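Local structure of putative pyridoxal phosphate-dependent transferase (4DQ6) at residues 90-95 with 225-230; 94-99 with 263-268; 102-107 with 132-137; 250-253 with 257-260. The protein is a putative transferase of the aminotransferase class I and II family that binds pyridoxal-5'-phosphate. One frame throughout, in Å; residues are numbered along the deposited sequence. Where two conformers were deposited one is given.

Contact 1: residues 90-95 with 225-230; sequences SEWLIY and EFEKNT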
loop_
_atom_site.group_PDB
_atom_site.type_symbol
_atom_site.label_atom_id
_atom_site.label_comp_id
_atom_site.label_asym_id
_atom_site.label_seq_id
_atom_site.Cartn_x
_atom_site.Cartn_y
_atom_site.Cartn_z
ATOM N N SER A 90 20.272 2.825 -9.760
ATOM C CA SER A 90 19.054 2.050 -9.495
ATOM C C SER A 90 19.095 1.429 -8.108
ATOM O O SER A 90 18.078 1.292 -7.441
ATOM C CB SER A 90 18.851 0.956 -10.531
ATOM O OG SER A 90 19.951 0.043 -10.597
ATOM N N GLU A 91 20.306 1.128 -7.639
ATOM C CA GLU A 91 20.479 0.557 -6.303
ATOM C C GLU A 91 20.081 1.483 -5.158
ATOM O O GLU A 91 19.941 1.015 -4.041
ATOM C CB GLU A 91 21.949 0.140 -6.086
ATOM C CG GLU A 91 22.384 -1.011 -6.979
ATOM C CD GLU A 91 22.908 -0.631 -8.349
ATOM O OE1 GLU A 91 22.829 0.531 -8.814
ATOM O OE2 GLU A 91 23.459 -1.589 -8.991
ATOM N N TRP A 92 19.939 2.769 -5.422
ATOM C CA TRP A 92 19.516 3.720 -4.422
ATOM C C TRP A 92 18.034 3.780 -4.199
ATOM O O TRP A 92 17.585 4.472 -3.241
ATOM C CB TRP A 92 19.976 5.087 -4.772
ATOM C CG TRP A 92 21.461 5.268 -4.917
ATOM C CD1 TRP A 92 22.451 4.395 -4.545
ATOM C CD2 TRP A 92 22.137 6.448 -5.441
ATOM N NE1 TRP A 92 23.692 4.936 -4.788
ATOM C CE2 TRP A 92 23.571 6.173 -5.330
ATOM C CE3 TRP A 92 21.722 7.688 -5.917
ATOM C CZ2 TRP A 92 24.538 7.119 -5.756
ATOM C CZ3 TRP A 92 22.705 8.617 -6.326
ATOM C CH2 TRP A 92 24.061 8.328 -6.249
ATOM N N LEU A 93 17.208 3.085 -5.012
ATOM C CA LEU A 93 15.780 3.289 -5.007
ATOM C C LEU A 93 15.053 2.310 -4.128
ATOM O O LEU A 93 15.276 1.113 -4.230
ATOM C CB LEU A 93 15.234 3.160 -6.433
ATOM C CG LEU A 93 15.599 4.261 -7.411
ATOM C CD1 LEU A 93 15.390 3.904 -8.886
ATOM C CD2 LEU A 93 14.877 5.537 -7.006
ATOM N N ILE A 94 14.145 2.856 -3.294
ATOM C CA ILE A 94 13.183 2.057 -2.536
ATOM C C ILE A 94 11.749 2.427 -2.942
ATOM O O ILE A 94 11.405 3.612 -3.020
ATOM C CB ILE A 94 13.359 2.209 -0.998
ATOM C CG1 ILE A 94 14.717 1.627 -0.679
ATOM C CG2 ILE A 94 12.223 1.541 -0.219
ATOM C CD1 ILE A 94 14.999 1.672 0.817
ATOM N N TYR A 95 10.926 1.394 -3.213
ATOM C CA TYR A 95 9.487 1.565 -3.478
ATOM C C TYR A 95 8.764 1.999 -2.206
ATOM O O TYR A 95 8.997 1.416 -1.137
ATOM C CB TYR A 95 8.898 0.221 -3.907
ATOM C CG TYR A 95 7.391 0.164 -3.821
ATOM C CD1 TYR A 95 6.574 0.782 -4.811
ATOM C CD2 TYR A 95 6.747 -0.457 -2.765
ATOM C CE1 TYR A 95 5.200 0.804 -4.691
ATOM C CE2 TYR A 95 5.361 -0.420 -2.644
ATOM C CZ TYR A 95 4.594 0.192 -3.601
ATOM O OH TYR A 95 3.195 0.188 -3.476
ATOM N N GLU A 225 28.507 16.195 -1.618
ATOM C CA GLU A 225 28.304 16.361 -0.204
ATOM C C GLU A 225 26.774 16.461 0.082
ATOM O O GLU A 225 26.245 15.918 1.071
ATOM C CB GLU A 225 29.010 17.637 0.255
ATOM C CG GLU A 225 30.558 17.647 0.140
ATOM C CD GLU A 225 31.164 17.552 -1.289
ATOM O OE1 GLU A 225 30.602 18.114 -2.275
ATOM O OE2 GLU A 225 32.269 16.916 -1.402
ATOM N N PHE A 226 26.060 17.141 -0.810
ATOM C CA PHE A 226 24.607 17.231 -0.626
ATOM C C PHE A 226 23.948 15.887 -0.902
ATOM O O PHE A 226 23.002 15.495 -0.203
ATOM C CB PHE A 226 24.032 18.280 -1.542
ATOM C CG PHE A 226 24.135 19.689 -1.063
ATOM C CD1 PHE A 226 25.119 20.125 -0.185
ATOM C CD2 PHE A 226 23.254 20.624 -1.580
ATOM C CE1 PHE A 226 25.189 21.451 0.181
ATOM C CE2 PHE A 226 23.316 21.947 -1.199
ATOM C CZ PHE A 226 24.295 22.372 -0.342
ATOM N N GLU A 227 24.442 15.169 -1.906
ATOM C CA GLU A 227 23.973 13.815 -2.207
ATOM C C GLU A 227 24.047 12.927 -0.973
ATOM O O GLU A 227 23.146 12.146 -0.715
ATOM C CB GLU A 227 24.796 13.222 -3.361
ATOM C CG GLU A 227 24.535 11.759 -3.685
ATOM C CD GLU A 227 25.459 11.241 -4.768
ATOM O OE1 GLU A 227 25.202 11.616 -5.935
ATOM O OE2 GLU A 227 26.428 10.475 -4.449
ATOM N N LYS A 228 25.126 13.067 -0.203
ATOM C CA LYS A 228 25.277 12.251 0.974
ATOM C C LYS A 228 24.434 12.686 2.168
ATOM O O LYS A 228 24.238 11.902 3.111
ATOM C CB LYS A 228 26.771 12.130 1.320
ATOM C CG LYS A 228 27.531 11.268 0.295
ATOM C CD LYS A 228 26.886 9.887 -0.029
ATOM C CE LYS A 228 27.011 9.530 -1.523
ATOM N NZ LYS A 228 26.593 8.128 -1.912
ATOM N N ASN A 229 23.889 13.894 2.137
ATOM C CA ASN A 229 23.124 14.377 3.257
ATOM C C ASN A 229 21.623 14.551 2.956
ATOM O O ASN A 229 20.934 15.184 3.738
ATOM C CB ASN A 229 23.665 15.713 3.706
ATOM C CG ASN A 229 23.280 16.055 5.152
ATOM O OD1 ASN A 229 23.226 15.197 6.021
ATOM N ND2 ASN A 229 22.885 17.293 5.365
ATOM N N THR A 230 21.178 14.078 1.804
ATOM C CA THR A 230 19.790 14.309 1.320
ATOM C C THR A 230 19.156 12.976 0.919
ATOM O O THR A 230 19.740 12.203 0.174
ATOM C CB THR A 230 19.806 15.260 0.125
ATOM O OG1 THR A 230 20.551 16.442 0.486
ATOM C CG2 THR A 230 18.365 15.644 -0.318
#
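Trp92, the last residue of the 3-10 turn 90-92, spans the gap to Glu227 and Lys228 near the end of helix 224-228. The turn is fastened behind it by the backbone bond from Leu93 N to Ser90 O, 3.1 Å long. From this base the indole projects toward the helix with CG beside the backbone N and anti to the carbonyl carbon (chi1 -59°), and its six-membered ring does the touching. In the conformer of Glu227 described here, Trp92 CH2 lies 3.5 Å from Glu227 OE1 and 3.6 Å from Glu227 CD. The two side chains cross at about a right angle, with ring and carboxylate planes 64° apart, so the groups meet at a slant rather than stacking. A long, extended glutamate suits this place because the two backbones are far apart, with Trp92 CA and Glu227 CA 11.3 Å from each other. Since Glu227 has a second deposited conformer, these details hold for one state only. Lys228 NZ approaches the indole obliquely, 4.5 Å from Trp92 CZ2; the same NZ forms a salt bridge with Glu227 OE2 and a hydrogen bond with Pro253 O. After Trp92 the chain enters strand 93-96, the edge strand of the mixed seven-stranded sheet that marks the large domain of fold type I pyridoxal-phosphate enzymes. Trp92 and Ile94 bond through their backbones to the neighbouring antiparallel strand and its end, at Leu252 and Val250. Leu93, apolar and buried, packs against helix 70-84 and also touches Tyr249 and Val251, while Tyr95 leans on Arg68 and Asn273.

Contact 2: residues 94-99 with 263-268; sequences IYSPGV and DAFTRI. With PLP (pyridoxal-5'-phosphate), chain C.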
loop_
_atom_site.group_PDB
_atom_site.type_symbol
_atom_site.label_atom_id
_atom_site.label_comp_id
_atom_site.label_asym_id
_atom_site.label_seq_id
_atom_site.Cartn_x
_atom_site.Cartn_y
_atom_site.Cartn_z
ATOM N N ILE A 94 14.145 2.856 -3.294
ATOM C CA ILE A 94 13.183 2.057 -2.536
ATOM C C ILE A 94 11.749 2.427 -2.942
ATOM O O ILE A 94 11.405 3.612 -3.020
ATOM C CB ILE A 94 13.359 2.209 -0.998
ATOM C CG1 ILE A 94 14.717 1.627 -0.679
ATOM C CG2 ILE A 94 12.223 1.541 -0.219
ATOM C CD1 ILE A 94 14.999 1.672 0.817
ATOM N N TYR A 95 10.926 1.394 -3.213
ATOM C CA TYR A 95 9.487 1.565 -3.478
ATOM C C TYR A 95 8.764 1.999 -2.206
ATOM O O TYR A 95 8.997 1.416 -1.137
ATOM C CB TYR A 95 8.898 0.221 -3.907
ATOM C CG TYR A 95 7.391 0.164 -3.821
ATOM C CD1 TYR A 95 6.574 0.782 -4.811
ATOM C CD2 TYR A 95 6.747 -0.457 -2.765
ATOM C CE1 TYR A 95 5.200 0.804 -4.691
ATOM C CE2 TYR A 95 5.361 -0.420 -2.644
ATOM C CZ TYR A 95 4.594 0.192 -3.601
ATOM O OH TYR A 95 3.195 0.188 -3.476
ATOM N N SER A 96 7.782 2.885 -2.330
ATOM C CA SER A 96 6.846 3.177 -1.263
ATOM C C SER A 96 5.464 3.399 -1.899
ATOM O O SER A 96 5.409 3.978 -3.008
ATOM C CB SER A 96 7.301 4.389 -0.495
ATOM O OG SER A 96 6.378 4.735 0.548
ATOM N N PRO A 97 4.394 3.010 -1.197
ATOM C CA PRO A 97 3.058 3.311 -1.803
ATOM C C PRO A 97 2.790 4.805 -1.870
ATOM O O PRO A 97 1.889 5.253 -2.549
ATOM C CB PRO A 97 2.084 2.565 -0.916
ATOM C CG PRO A 97 2.816 2.336 0.308
ATOM C CD PRO A 97 4.270 2.181 0.004
ATOM N N GLY A 98 3.479 5.577 -1.074
ATOM C CA GLY A 98 3.338 7.041 -1.024
ATOM C C GLY A 98 4.507 7.759 -0.388
ATOM O O GLY A 98 5.357 7.195 0.361
ATOM N N VAL A 99 4.550 9.057 -0.633
ATOM C CA VAL A 99 5.601 9.879 -0.059
ATOM C C VAL A 99 5.477 9.949 1.429
ATOM O O VAL A 99 6.492 9.791 2.112
ATOM C CB VAL A 99 5.584 11.278 -0.696
ATOM C CG1 VAL A 99 6.485 12.253 0.069
ATOM C CG2 VAL A 99 6.017 11.145 -2.168
ATOM N N ASP A 263 14.673 -1.947 5.948
ATOM C CA ASP A 263 14.282 -2.775 7.043
ATOM C C ASP A 263 12.955 -2.310 7.689
ATOM O O ASP A 263 12.203 -3.139 8.183
ATOM C CB ASP A 263 15.385 -2.715 8.096
ATOM C CG ASP A 263 16.593 -3.536 7.709
ATOM O OD1 ASP A 263 16.585 -4.280 6.683
ATOM O OD2 ASP A 263 17.593 -3.433 8.450
ATOM N N ALA A 264 12.680 -0.990 7.669
ATOM C CA ALA A 264 11.364 -0.474 8.126
ATOM C C ALA A 264 10.247 -0.965 7.249
ATOM O O ALA A 264 9.197 -1.405 7.740
ATOM C CB ALA A 264 11.366 1.044 8.207
ATOM N N PHE A 265 10.449 -0.949 5.923
ATOM C CA PHE A 265 9.432 -1.529 5.035
ATOM C C PHE A 265 9.269 -3.013 5.246
ATOM O O PHE A 265 8.176 -3.571 5.002
ATOM C CB PHE A 265 9.686 -1.156 3.572
ATOM C CG PHE A 265 9.191 0.252 3.215
ATOM C CD1 PHE A 265 7.813 0.545 3.270
ATOM C CD2 PHE A 265 10.040 1.239 2.766
ATOM C CE1 PHE A 265 7.353 1.816 2.951
ATOM C CE2 PHE A 265 9.574 2.496 2.424
ATOM C CZ PHE A 265 8.213 2.772 2.495
ATOM N N THR A 266 10.357 -3.720 5.551
ATOM C CA THR A 266 10.255 -5.125 5.862
ATOM C C THR A 266 9.432 -5.362 7.114
ATOM O O THR A 266 8.566 -6.237 7.159
ATOM C CB THR A 266 11.661 -5.757 6.020
ATOM O OG1 THR A 266 12.299 -5.750 4.721
ATOM C CG2 THR A 266 11.559 -7.225 6.547
ATOM N N ARG A 267 9.683 -4.520 8.100
ATOM C CA ARG A 267 8.951 -4.575 9.357
ATOM C C ARG A 267 7.440 -4.449 9.172
ATOM O O ARG A 267 6.702 -5.228 9.799
ATOM C CB ARG A 267 9.511 -3.531 10.341
ATOM C CG ARG A 267 8.639 -3.369 11.551
ATOM C CD ARG A 267 9.181 -2.359 12.547
ATOM N NE ARG A 267 9.586 -1.042 12.002
ATOM C CZ ARG A 267 8.798 0.028 11.801
ATOM N NH1 ARG A 267 9.316 1.193 11.370
ATOM N NH2 ARG A 267 7.494 -0.028 12.048
ATOM N N ILE A 268 7.006 -3.535 8.292
ATOM C CA ILE A 268 5.552 -3.384 8.008
ATOM C C ILE A 268 5.119 -4.188 6.787
ATOM O O ILE A 268 3.930 -4.102 6.398
ATOM C CB ILE A 268 5.109 -1.904 7.927
ATOM C CG1 ILE A 268 5.793 -1.110 6.824
ATOM C CG2 ILE A 268 5.369 -1.176 9.255
ATOM C CD1 ILE A 268 5.098 0.196 6.453
HETATM N N1 PLP C . 3.988 15.616 -0.872
HETATM C C2 PLP C . 3.470 16.807 -1.318
HETATM C C2A PLP C . 4.171 18.125 -1.197
HETATM C C3 PLP C . 2.178 16.853 -1.967
HETATM O O3 PLP C . 1.663 18.002 -2.380
HETATM C C4 PLP C . 1.438 15.613 -2.141
HETATM C C4A PLP C . 0.063 15.603 -2.758
HETATM C C5 PLP C . 2.060 14.393 -1.649
HETATM C C6 PLP C . 3.323 14.446 -1.016
HETATM C C5A PLP C . 1.324 13.106 -1.851
HETATM O O4P PLP C . 1.810 12.260 -0.864
HETATM P P PLP C . 1.397 10.701 -1.012
HETATM O O1P PLP C . 2.301 10.179 -2.074
HETATM O O2P PLP C . 1.669 10.214 0.467
HETATM O O3P PLP C . -0.082 10.769 -1.501
#
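The Phe265 ring is met by four consecutive residues, Ile94 to Pro97. Over one face, offset toward the rim, sits Tyr95 O, 3.8 Å above the ring plane. Ile94, Ser96 and Pro97 approach obliquely round the same ring: Ile94 CG2 lies 3.7 Å from Phe265 CD2, and Ser96 OG is 3.3 Å from Phe265 CZ. Pro97 CD stands farther off near CE1. This is the packing of helix 255-267 on edge strand 93-96 of the large-domain sheet in a fold type I pyridoxal-phosphate enzyme. The axes of strand 94-96 and helix 263-267 come within 10.3 Å of each other, their directions 40° apart, a gap that a large flat phenyl fills well. Ile94 offers its branch methyl because CG2 is anti to the backbone N, and Leu105 of helix 99-110 also packs against Phe265. Ser96 is small enough to sit beside the ring and still serve the loop: its OG donates to Gly98 O at 2.7 Å, tying down the turn that leads to pyridoxal-5'-phosphate. Nearby, Pro97 packs on Ile270 of the second subunit, so the dimer interface borders this loop. Gly98 is the N-cap of helix 99-110, and without a side chain it lets the phosphate come close, Gly98 CA being 3.5 Å from PLP O1P. The helix start probably favours the anion electrostatically; Ile100 N of the same chain and Tyr65 OH of the second subunit also bond to the ligand. From the first turn of the helix, Val99 N donates to PLP O1P over 2.9 Å in a nearly straight bond of 169°.

Contact 3: residues 102-107 with 132-137; sequences AISLLI and KNNNRE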
loop_
_atom_site.group_PDB
_atom_site.type_symbol
_atom_site.label_atom_id
_atom_site.label_comp_id
_atom_site.label_asym_id
_atom_site.label_seq_id
_atom_site.Cartn_x
_atom_site.Cartn_y
_atom_site.Cartn_z
ATOM N N ALA A 102 6.732 6.864 3.393
ATOM C CA ALA A 102 8.208 6.828 3.401
ATOM C C ALA A 102 8.738 7.786 4.430
ATOM O O ALA A 102 9.644 7.427 5.206
ATOM C CB ALA A 102 8.801 7.093 1.986
ATOM N N ILE A 103 8.285 9.023 4.414
ATOM C CA ILE A 103 8.769 10.036 5.360
ATOM C C ILE A 103 8.505 9.617 6.795
ATOM O O ILE A 103 9.352 9.793 7.687
ATOM C CB ILE A 103 8.163 11.398 5.003
ATOM C CG1 ILE A 103 8.708 11.863 3.665
ATOM C CG2 ILE A 103 8.479 12.441 6.095
ATOM C CD1 ILE A 103 8.283 13.219 3.199
ATOM N N SER A 104 7.330 9.022 7.021
ATOM C CA SER A 104 6.960 8.589 8.363
ATOM C C SER A 104 7.929 7.504 8.829
ATOM O O SER A 104 8.423 7.564 9.970
ATOM C CB SER A 104 5.565 7.961 8.392
ATOM O OG SER A 104 5.149 7.656 9.700
ATOM N N LEU A 105 8.268 6.526 8.002
ATOM C CA LEU A 105 9.201 5.463 8.394
ATOM C C LEU A 105 10.605 6.088 8.613
ATOM O O LEU A 105 11.304 5.705 9.557
ATOM C CB LEU A 105 9.248 4.313 7.409
ATOM C CG LEU A 105 7.993 3.493 7.343
ATOM C CD1 LEU A 105 8.250 2.370 6.336
ATOM C CD2 LEU A 105 7.411 2.903 8.573
ATOM N N LEU A 106 11.036 6.981 7.710
ATOM C CA LEU A 106 12.334 7.661 7.853
ATOM C C LEU A 106 12.429 8.359 9.198
ATOM O O LEU A 106 13.472 8.307 9.878
ATOM C CB LEU A 106 12.583 8.622 6.713
ATOM C CG LEU A 106 12.870 7.991 5.324
ATOM C CD1 LEU A 106 12.792 9.033 4.215
ATOM C CD2 LEU A 106 14.245 7.310 5.401
ATOM N N ILE A 107 11.372 9.036 9.598
ATOM C CA ILE A 107 11.361 9.766 10.884
ATOM C C ILE A 107 11.517 8.787 12.018
ATOM O O ILE A 107 12.339 9.018 12.986
ATOM C CB ILE A 107 10.049 10.574 11.049
ATOM C CG1 ILE A 107 10.089 11.816 10.168
ATOM C CG2 ILE A 107 9.847 10.932 12.520
ATOM C CD1 ILE A 107 8.762 12.541 10.043
ATOM N N LYS A 132 4.315 15.053 14.335
ATOM C CA LYS A 132 3.533 14.944 15.561
ATOM C C LYS A 132 3.006 13.530 15.809
ATOM O O LYS A 132 3.014 13.023 16.966
ATOM C CB LYS A 132 2.393 15.940 15.562
ATOM C CG LYS A 132 2.917 17.368 15.633
ATOM C CD LYS A 132 1.812 18.400 15.616
ATOM C CE LYS A 132 2.386 19.787 15.953
ATOM N NZ LYS A 132 1.421 20.819 15.481
ATOM N N ASN A 133 2.536 12.878 14.744
ATOM C CA ASN A 133 1.954 11.558 14.878
ATOM C C ASN A 133 3.026 10.485 15.116
ATOM O O ASN A 133 2.714 9.360 15.541
ATOM C CB ASN A 133 1.195 11.190 13.620
ATOM C CG ASN A 133 -0.094 11.966 13.430
ATOM O OD1 ASN A 133 -0.660 12.504 14.363
ATOM N ND2 ASN A 133 -0.587 11.956 12.176
ATOM N N ASN A 134 4.282 10.847 14.883
ATOM C CA ASN A 134 5.434 10.052 15.322
ATOM C C ASN A 134 6.074 10.470 16.646
ATOM O O ASN A 134 7.129 9.959 16.932
ATOM C CB ASN A 134 6.521 10.053 14.250
ATOM C CG ASN A 134 6.238 9.089 13.148
ATOM O OD1 ASN A 134 6.414 7.889 13.330
ATOM N ND2 ASN A 134 5.821 9.603 12.010
ATOM N N ASN A 135 5.429 11.347 17.403
ATOM C CA ASN A 135 5.906 11.787 18.720
ATOM C C ASN A 135 7.317 12.340 18.631
ATOM O O ASN A 135 8.172 12.114 19.508
ATOM C CB ASN A 135 5.782 10.663 19.753
ATOM C CG ASN A 135 4.367 10.117 19.821
ATOM O OD1 ASN A 135 4.098 8.989 19.371
ATOM N ND2 ASN A 135 3.427 10.960 20.261
ATOM N N ARG A 136 7.563 13.102 17.581
ATOM C CA ARG A 136 8.722 13.950 17.513
ATOM C C ARG A 136 8.241 15.376 17.708
ATOM O O ARG A 136 7.025 15.685 17.637
ATOM C CB ARG A 136 9.476 13.793 16.184
ATOM C CG ARG A 136 10.484 12.644 16.087
ATOM C CD ARG A 136 9.939 11.280 16.433
ATOM N NE ARG A 136 10.881 10.190 16.193
ATOM C CZ ARG A 136 10.702 8.941 16.612
ATOM N NH1 ARG A 136 9.652 8.606 17.368
ATOM N NH2 ARG A 136 11.624 8.035 16.353
ATOM N N GLU A 137 9.187 16.264 17.973
ATOM C CA GLU A 137 8.897 17.672 18.262
ATOM C C GLU A 137 9.036 18.493 16.979
ATOM O O GLU A 137 10.088 18.523 16.384
ATOM C CB GLU A 137 9.850 18.263 19.291
ATOM C CG GLU A 137 9.506 19.711 19.606
ATOM C CD GLU A 137 10.352 20.393 20.686
ATOM O OE1 GLU A 137 11.116 19.732 21.409
ATOM O OE2 GLU A 137 10.243 21.643 20.792
HETATM O O HOH W 1 6.025 5.658 11.585
#
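Ser104 and Asn134 bring their CA atoms to 7.3 Å where helix 99-110 passes the end of helix 126-133, which closes in a Schellman motif with Asn135 (phi 55°) as its C-prime residue. Asparagine tolerates that positive phi well. Asn134 turns its amide to the serine: ND2 donates to Ser104 OG at 3.1 Å, almost perfectly straight (176°) and with the oxygen in the amide plane. The same ND2 also bonds to Val130 O. A water donates to both Ser104 OG and Asn134 OD1, each at 2.9 Å, so both ends of the amide are linked to the hydroxyl and its rotation is fixed. Ser104 OG is bonded in addition to Arg267 O of the second subunit, placing this polar cluster at the dimer interface. Beside it Ile107 supplies the apolar part: its CG2 lies 3.9 Å from Asn134 CB and 3.9 Å from Arg136 NE. Ile107 and Arg136, the latter bent at chi2, lie alongside each other, pointing opposite ways; Arg136 NH1 donates to Asn134 O at 2.9 Å, and NH2 bonds to Thr111 O. Ile107 also rests on Val130 of helix 126-133 and on Ile117 of strand 116-119, while Leu105 of helix 99-110 packs against helix 255-267.

Contact 4: residues 250-253 with 257-260; sequences VVLP and DYKL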
loop_
_atom_site.group_PDB
_atom_site.type_symbol
_atom_site.label_atom_id
_atom_site.label_comp_id
_atom_site.label_asym_id
_atom_site.label_seq_id
_atom_site.Cartn_x
_atom_site.Cartn_y
_atom_site.Cartn_z
ATOM N N VAL A 250 11.886 6.442 -3.141
ATOM C CA VAL A 250 12.815 7.173 -2.361
ATOM C C VAL A 250 14.189 6.911 -2.922
ATOM O O VAL A 250 14.547 5.761 -3.241
ATOM C CB VAL A 250 12.684 6.656 -0.927
ATOM C CG1 VAL A 250 13.433 7.613 0.013
ATOM C CG2 VAL A 250 11.251 6.566 -0.446
ATOM N N VAL A 251 15.010 7.958 -2.908
ATOM C CA VAL A 251 16.363 7.871 -3.446
ATOM C C VAL A 251 17.282 8.011 -2.224
ATOM O O VAL A 251 17.349 9.126 -1.600
ATOM C CB VAL A 251 16.710 8.954 -4.473
ATOM C CG1 VAL A 251 18.139 8.751 -4.943
ATOM C CG2 VAL A 251 15.693 8.929 -5.623
ATOM N N LEU A 252 18.040 6.957 -1.899
ATOM C CA LEU A 252 18.919 6.988 -0.706
ATOM C C LEU A 252 20.363 6.603 -1.134
ATOM O O LEU A 252 20.732 5.442 -1.196
ATOM C CB LEU A 252 18.362 6.076 0.365
ATOM C CG LEU A 252 16.902 6.147 0.716
ATOM C CD1 LEU A 252 16.114 5.034 -0.003
ATOM C CD2 LEU A 252 16.729 6.060 2.223
ATOM N N PRO A 253 21.175 7.630 -1.421
ATOM C CA PRO A 253 22.569 7.399 -1.851
ATOM C C PRO A 253 23.475 6.847 -0.760
ATOM O O PRO A 253 24.521 6.302 -1.078
ATOM C CB PRO A 253 23.026 8.799 -2.297
ATOM C CG PRO A 253 21.765 9.524 -2.618
ATOM C CD PRO A 253 20.796 9.047 -1.574
ATOM N N ASP A 257 21.387 4.578 5.306
ATOM C CA ASP A 257 19.986 5.043 5.170
ATOM C C ASP A 257 19.120 4.083 4.374
ATOM O O ASP A 257 17.962 3.801 4.768
ATOM C CB ASP A 257 19.923 6.403 4.474
ATOM C CG ASP A 257 20.549 7.518 5.257
ATOM O OD1 ASP A 257 20.713 7.465 6.537
ATOM O OD2 ASP A 257 20.834 8.536 4.582
ATOM N N TYR A 258 19.667 3.585 3.255
ATOM C CA TYR A 258 18.928 2.622 2.476
ATOM C C TYR A 258 18.509 1.455 3.362
ATOM O O TYR A 258 17.355 0.999 3.352
ATOM C CB TYR A 258 19.750 2.186 1.263
ATOM C CG TYR A 258 19.068 1.226 0.379
ATOM C CD1 TYR A 258 18.992 -0.095 0.746
ATOM C CD2 TYR A 258 18.514 1.622 -0.833
ATOM C CE1 TYR A 258 18.365 -1.012 -0.049
ATOM C CE2 TYR A 258 17.858 0.703 -1.609
ATOM C CZ TYR A 258 17.795 -0.603 -1.203
ATOM O OH TYR A 258 17.169 -1.590 -1.955
ATOM N N LYS A 259 19.472 0.931 4.102
ATOM C CA LYS A 259 19.208 -0.254 4.887
ATOM C C LYS A 259 18.156 0.017 5.933
ATOM O O LYS A 259 17.322 -0.809 6.188
ATOM C CB LYS A 259 20.471 -0.769 5.586
ATOM C CG LYS A 259 20.179 -1.931 6.516
ATOM C CD LYS A 259 21.439 -2.550 7.105
ATOM C CE LYS A 259 21.215 -4.030 7.377
ATOM N NZ LYS A 259 20.273 -4.274 8.490
ATOM N N LEU A 260 18.225 1.180 6.558
ATOM C CA LEU A 260 17.278 1.487 7.601
ATOM C C LEU A 260 15.858 1.529 7.060
ATOM O O LEU A 260 14.947 1.020 7.674
ATOM C CB LEU A 260 17.568 2.858 8.177
ATOM C CG LEU A 260 18.587 3.027 9.291
ATOM C CD1 LEU A 260 18.525 4.494 9.636
ATOM C CD2 LEU A 260 18.254 2.176 10.501
#
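Leu252, with chi1 -47° and an unusual chi2 of 98°, carries CD2 toward the helix backbone, and Tyr258 holds CG anti to the backbone N (chi1 -178°). Leu252 CB is 4.2 Å from Tyr258 CB and 4.0 Å from Tyr258 N, while Leu252 CD1 approaches the tyrosine ring obliquely. The other methyl, CD2, lies 3.6 Å from Asp257 O and 3.9 Å from Asp257 CB. A branched apolar side chain fits this corner, since its branches can spread over both residues, CD2 on Asp257 and CB with CD1 beside Tyr258. Of the Asp257 side chain, the methylene faces the leucine, while its carboxylate OD2 forms a salt bridge with Lys199; an acid in the first turns of a helix is probably favoured by the helix dipole. The segments flank the short turn by which strand 248-251, in the large-domain sheet of a fold type I pyridoxal-phosphate enzyme, gives way to helix 255-267, so the contact folds the helix back on the strand it follows. Around it, Leu252 and Asp257 both pack on Ile231 of strand 230-234, Asp257 also touches Leu110 of helix 99-110, and Tyr258 lies against Ile94 of strand 93-96.

How the contacts relate
Contacts 1, 2 and 4 gather round one edge of the central sheet. Contacts 1 and 4 have centres 6 Å apart and are joined across adjacent strands, Trp92 O lying 2.9 Å from Leu252 N. Contact 2 shares strand 93-96 with contact 1 and helix 255-267 with contact 4, and Ile94 CG1 approaches Tyr258 CE2 to 3.4 Å. Contact 3, nested in the loop that contact 2 closes, meets it where Leu105 CD1 is 3.5 Å from Phe265 CE1; both reach the second subunit. Of the four, contact 2 holds pocket residues for pyridoxal-5'-phosphate, while the Ser104 side chain of contact 3 stays about 9 Å from a bound pyridoxal-5'-phosphate.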